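Local coordinates for SCO1 protein homolog (Bacillus subtilis, PDB 1XZO) that is needed for inserting copper into the active site of cytochrome c oxidase and may also act in copper homeostasis or redox signalling, at residues F16-Q21 and D102-Y107. Sequence-based numbering, arbitrary orientation.
Sequences FTFQNQ and DFLTGY. With CA (calcium ion), chain J; CA (calcium ion), chain G.
A single antiparallel beta bridge between Gln-19 and Thr-105, with an aromatic and aliphatic cluster beside it, links the short strand 17-19 to the chain around the C-terminal part of strand 101-104, an outermost strand of the thioredoxin-like sheet. The two backbones exchange a pair of bonds, Gln-19 N to Thr-105 O and Thr-105 N to Gln-19 O, each 2.8 Å. The axes of segments 17-19 and 102-104 run at 102° to each other, consistent with pairing limited to this one bridge. Next to it, Asn-20 CA approaches Phe-103 O at 3.2 Å in a CA-H...O contact. The Asn-20 amide donates through ND2 to Asp-102 OD2 (2.7 Å), meeting the carboxylate on its anti side with the two planes close to parallel; OD1 of that carboxylate is salt-bridged to Arg-71, so both oxygens are engaged. The Phe-18 ring is sandwiched: Tyr-107 CD2 lies over one face, 3.3 Å from Phe-18 CD2, in an inclined edge-to-face pair with planes at 51°, while Phe-16 CD2 lies over the opposite face. The Tyr-107 OH is hydrogen-bonded to Ser-76 O. Leu-104 CD1 sits at the rim of the Phe-18 ring, near its plane, and also touches Phe-16 CE2 at 3.9 Å. CG of Phe-18 stands anti to the carbonyl carbon (chi1 -69°), which places the ring between Phe-16 and Tyr-107. Replacing it by alanine would probably open a gap there and leave the tyrosine edge without the face it packs on. Two calcium ions lie beside the bridge: one is bound by Gly-106 O, the other by Thr-17 O at 2.3 Å, and one water ligates both. Around the contact, Phe-115 of helix 109-120 meets both Phe-16 and Phe-18, strand 25-27 pairs with strand 17-19, strand 71-76 pairs with strand 101-104 and touches the Leu-104 side chain, and helix 84-91 packs against Gln-21 and Thr-105.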
ATOM      1  N   PHE A  16      -0.396  13.548   4.890  1.00 17.41           N
ATOM      2  CA  PHE A  16       0.644  12.863   5.586  1.00 17.36           C
ATOM      3  C   PHE A  16       1.977  13.113   4.913  1.00 15.89           C
ATOM      4  O   PHE A  16       2.034  13.423   3.693  1.00 19.52           O
ATOM      5  CB  PHE A  16       0.444  11.317   5.621  1.00 21.36           C
ATOM      6  CG  PHE A  16       0.628  10.618   4.288  1.00 21.37           C
ATOM      7  CD1 PHE A  16      -0.476  10.437   3.474  1.00 22.21           C
ATOM      8  CD2 PHE A  16       1.861  10.074   3.893  1.00 20.56           C
ATOM      9  CE1 PHE A  16      -0.346   9.816   2.238  1.00 19.87           C
ATOM     10  CE2 PHE A  16       2.006   9.450   2.671  1.00 23.07           C
ATOM     11  CZ  PHE A  16       0.889   9.283   1.831  1.00 21.86           C
ATOM     12  N   THR A  17       2.963  13.022   5.758  1.00 17.77           N
ATOM     13  CA  THR A  17       4.415  12.948   5.380  1.00 17.71           C
ATOM     14  C   THR A  17       5.102  11.972   6.235  1.00 16.92           C
ATOM     15  O   THR A  17       5.211  12.081   7.457  1.00 18.36           O
ATOM     16  CB  THR A  17       5.211  14.328   5.415  1.00 17.11           C
ATOM     17  OG1 THR A  17       4.658  15.274   4.565  1.00 17.21           O
ATOM     18  CG2 THR A  17       6.598  14.074   4.883  1.00 20.80           C
ATOM     19  N   PHE A  18       5.510  10.826   5.623  1.00 16.07           N
ATOM     20  CA  PHE A  18       6.128   9.751   6.272  1.00 16.38           C
ATOM     21  C   PHE A  18       7.537   9.634   5.608  1.00 17.12           C
ATOM     22  O   PHE A  18       7.782  10.342   4.629  1.00 19.43           O
ATOM     23  CB  PHE A  18       5.264   8.510   5.960  1.00 15.23           C
ATOM     24  CG  PHE A  18       3.907   8.544   6.639  1.00 19.66           C
ATOM     25  CD1 PHE A  18       2.865   7.710   6.200  1.00 16.72           C
ATOM     26  CD2 PHE A  18       3.685   9.358   7.778  1.00 19.60           C
ATOM     27  CE1 PHE A  18       1.669   7.693   6.844  1.00 16.61           C
ATOM     28  CE2 PHE A  18       2.443   9.330   8.471  1.00 23.61           C
ATOM     29  CZ  PHE A  18       1.449   8.445   8.067  1.00 20.38           C
ATOM     30  N   GLN A  19       8.342   8.714   6.067  1.00 18.34           N
ATOM     31  CA  GLN A  19       9.680   8.464   5.476  1.00 19.58           C
ATOM     32  C   GLN A  19       9.727   7.094   4.832  1.00 19.71           C
ATOM     33  O   GLN A  19       9.240   6.116   5.432  1.00 19.34           O
ATOM     34  CB  GLN A  19      10.788   8.582   6.508  1.00 20.15           C
ATOM     35  CG  GLN A  19      10.976  10.037   6.989  1.00 28.72           C
ATOM     36  CD  GLN A  19      11.670  10.104   8.391  1.00 30.25           C
ATOM     37  OE1 GLN A  19      11.594   9.141   9.190  1.00 38.73           O
ATOM     38  NE2 GLN A  19      12.296  11.230   8.693  1.00 34.61           N
ATOM     39  N   ASN A  20      10.403   7.030   3.689  1.00 19.20           N
ATOM     40  CA  ASN A  20      10.571   5.700   2.992  1.00 20.00           C
ATOM     41  C   ASN A  20      11.793   4.931   3.478  1.00 20.70           C
ATOM     42  O   ASN A  20      12.437   5.219   4.515  1.00 20.53           O
ATOM     43  CB  ASN A  20      10.405   5.899   1.490  1.00 19.16           C
ATOM     44  CG  ASN A  20      11.708   6.415   0.834  1.00 19.18           C
ATOM     45  OD1 ASN A  20      12.740   6.625   1.538  1.00 20.98           O
ATOM     46  ND2 ASN A  20      11.635   6.713  -0.428  1.00 21.74           N
ATOM     47  N   GLN A  21      12.034   3.747   2.851  1.00 20.29           N
ATOM     48  CA  GLN A  21      13.084   2.880   3.301  1.00 21.72           C
ATOM     49  C   GLN A  21      14.485   3.531   3.134  1.00 22.33           C
ATOM     50  O   GLN A  21      15.405   3.024   3.669  1.00 22.67           O
ATOM     51  CB  GLN A  21      13.082   1.584   2.399  1.00 22.25           C
ATOM     52  CG  GLN A  21      13.317   1.784   0.880  1.00 21.16           C
ATOM     53  CD  GLN A  21      12.266   2.464   0.089  1.00 18.74           C
ATOM     54  OE1 GLN A  21      12.545   3.035  -0.953  1.00 25.30           O
ATOM     55  NE2 GLN A  21      10.991   2.416   0.574  1.00 16.37           N
ATOM     56  N   ASP A 102       7.326   2.630  -2.575  1.00 23.13           N
ATOM     57  CA  ASP A 102       7.901   3.011  -1.273  1.00 22.34           C
ATOM     58  C   ASP A 102       7.298   2.312  -0.081  1.00 20.27           C
ATOM     59  O   ASP A 102       6.049   2.148   0.011  1.00 19.15           O
ATOM     60  CB  ASP A 102       7.680   4.552  -1.090  1.00 20.36           C
ATOM     61  CG  ASP A 102       8.412   5.353  -2.129  1.00 27.04           C
ATOM     62  OD1 ASP A 102       7.806   5.643  -3.171  1.00 28.12           O
ATOM     63  OD2 ASP A 102       9.650   5.658  -2.012  1.00 30.29           O
ATOM     64  N   PHE A 103       8.151   1.863   0.814  1.00 18.71           N
ATOM     65  CA  PHE A 103       7.777   1.339   2.066  1.00 19.52           C
ATOM     66  C   PHE A 103       7.958   2.432   3.096  1.00 19.59           C
ATOM     67  O   PHE A 103       9.030   2.959   3.179  1.00 18.44           O
ATOM     68  CB  PHE A 103       8.588   0.170   2.536  1.00 19.41           C
ATOM     69  CG  PHE A 103       8.319  -1.104   1.661  1.00 21.61           C
ATOM     70  CD1 PHE A 103       8.726  -1.139   0.348  1.00 24.71           C
ATOM     71  CD2 PHE A 103       7.640  -2.170   2.187  1.00 24.44           C
ATOM     72  CE1 PHE A 103       8.460  -2.276  -0.433  1.00 28.23           C
ATOM     73  CE2 PHE A 103       7.359  -3.327   1.378  1.00 25.74           C
ATOM     74  CZ  PHE A 103       7.781  -3.385   0.113  1.00 24.36           C
ATOM     75  N   LEU A 104       6.909   2.714   3.858  1.00 16.99           N
ATOM     76  CA  LEU A 104       6.892   3.965   4.731  1.00 17.44           C
ATOM     77  C   LEU A 104       6.903   3.652   6.202  1.00 18.96           C
ATOM     78  O   LEU A 104       6.360   2.665   6.701  1.00 16.65           O
ATOM     79  CB  LEU A 104       5.653   4.795   4.422  1.00 15.12           C
ATOM     80  CG  LEU A 104       5.510   5.380   3.027  1.00 18.43           C
ATOM     81  CD1 LEU A 104       4.387   6.321   2.833  1.00 15.58           C
ATOM     82  CD2 LEU A 104       6.819   6.013   2.411  1.00 21.08           C
ATOM     83  N   THR A 105       7.557   4.530   6.995  1.00 19.05           N
ATOM     84  CA  THR A 105       7.593   4.493   8.462  1.00 20.65           C
ATOM     85  C   THR A 105       7.768   5.991   8.843  1.00 16.24           C
ATOM     86  O   THR A 105       7.480   6.899   8.021  1.00 17.40           O
ATOM     87  CB  THR A 105       8.684   3.586   9.187  1.00 19.50           C
ATOM     88  OG1 THR A 105       9.969   3.898   8.519  1.00 29.06           O
ATOM     89  CG2 THR A 105       8.488   2.108   8.830  1.00 31.08           C
ATOM     90  N   GLY A 106       8.156   6.174  10.073  1.00 20.05           N
ATOM     91  CA  GLY A 106       8.436   7.487  10.634  1.00 19.01           C
ATOM     92  C   GLY A 106       7.204   8.131  11.229  1.00 18.31           C
ATOM     93  O   GLY A 106       6.799   9.259  10.827  1.00 20.79           O
ATOM     94  N   TYR A 107       6.678   7.390  12.186  1.00 19.85           N
ATOM     95  CA  TYR A 107       5.416   7.689  12.850  1.00 19.80           C
ATOM     96  C   TYR A 107       5.219   6.768  14.016  1.00 19.94           C
ATOM     97  O   TYR A 107       5.795   5.708  14.146  1.00 21.12           O
ATOM     98  CB  TYR A 107       4.226   7.783  11.930  1.00 19.42           C
ATOM     99  CG  TYR A 107       4.080   6.562  10.961  1.00 16.83           C
ATOM    100  CD1 TYR A 107       3.701   5.332  11.439  1.00 16.77           C
ATOM    101  CD2 TYR A 107       4.373   6.727   9.669  1.00 16.43           C
ATOM    102  CE1 TYR A 107       3.549   4.221  10.584  1.00 19.08           C
ATOM    103  CE2 TYR A 107       4.324   5.602   8.777  1.00 18.54           C
ATOM    104  CZ  TYR A 107       3.860   4.397   9.247  1.00 21.98           C
ATOM    105  OH  TYR A 107       3.697   3.355   8.330  1.00 21.97           O
TER
HETATM  106 CA    CA J1010       7.290  11.640   9.707  1.00 38.74          CA
HETATM  107 CA    CA G1005       5.218  13.075   9.536  1.00 18.75          CA
HETATM  108  O   HOH W   1       4.557  11.112  10.692  1.00 19.54           O
HETATM  109  O   HOH W   2       7.639  13.698   8.620  1.00 29.10           O
HETATM  110  O   HOH W   3       3.147  13.535  11.330  1.00 24.69           O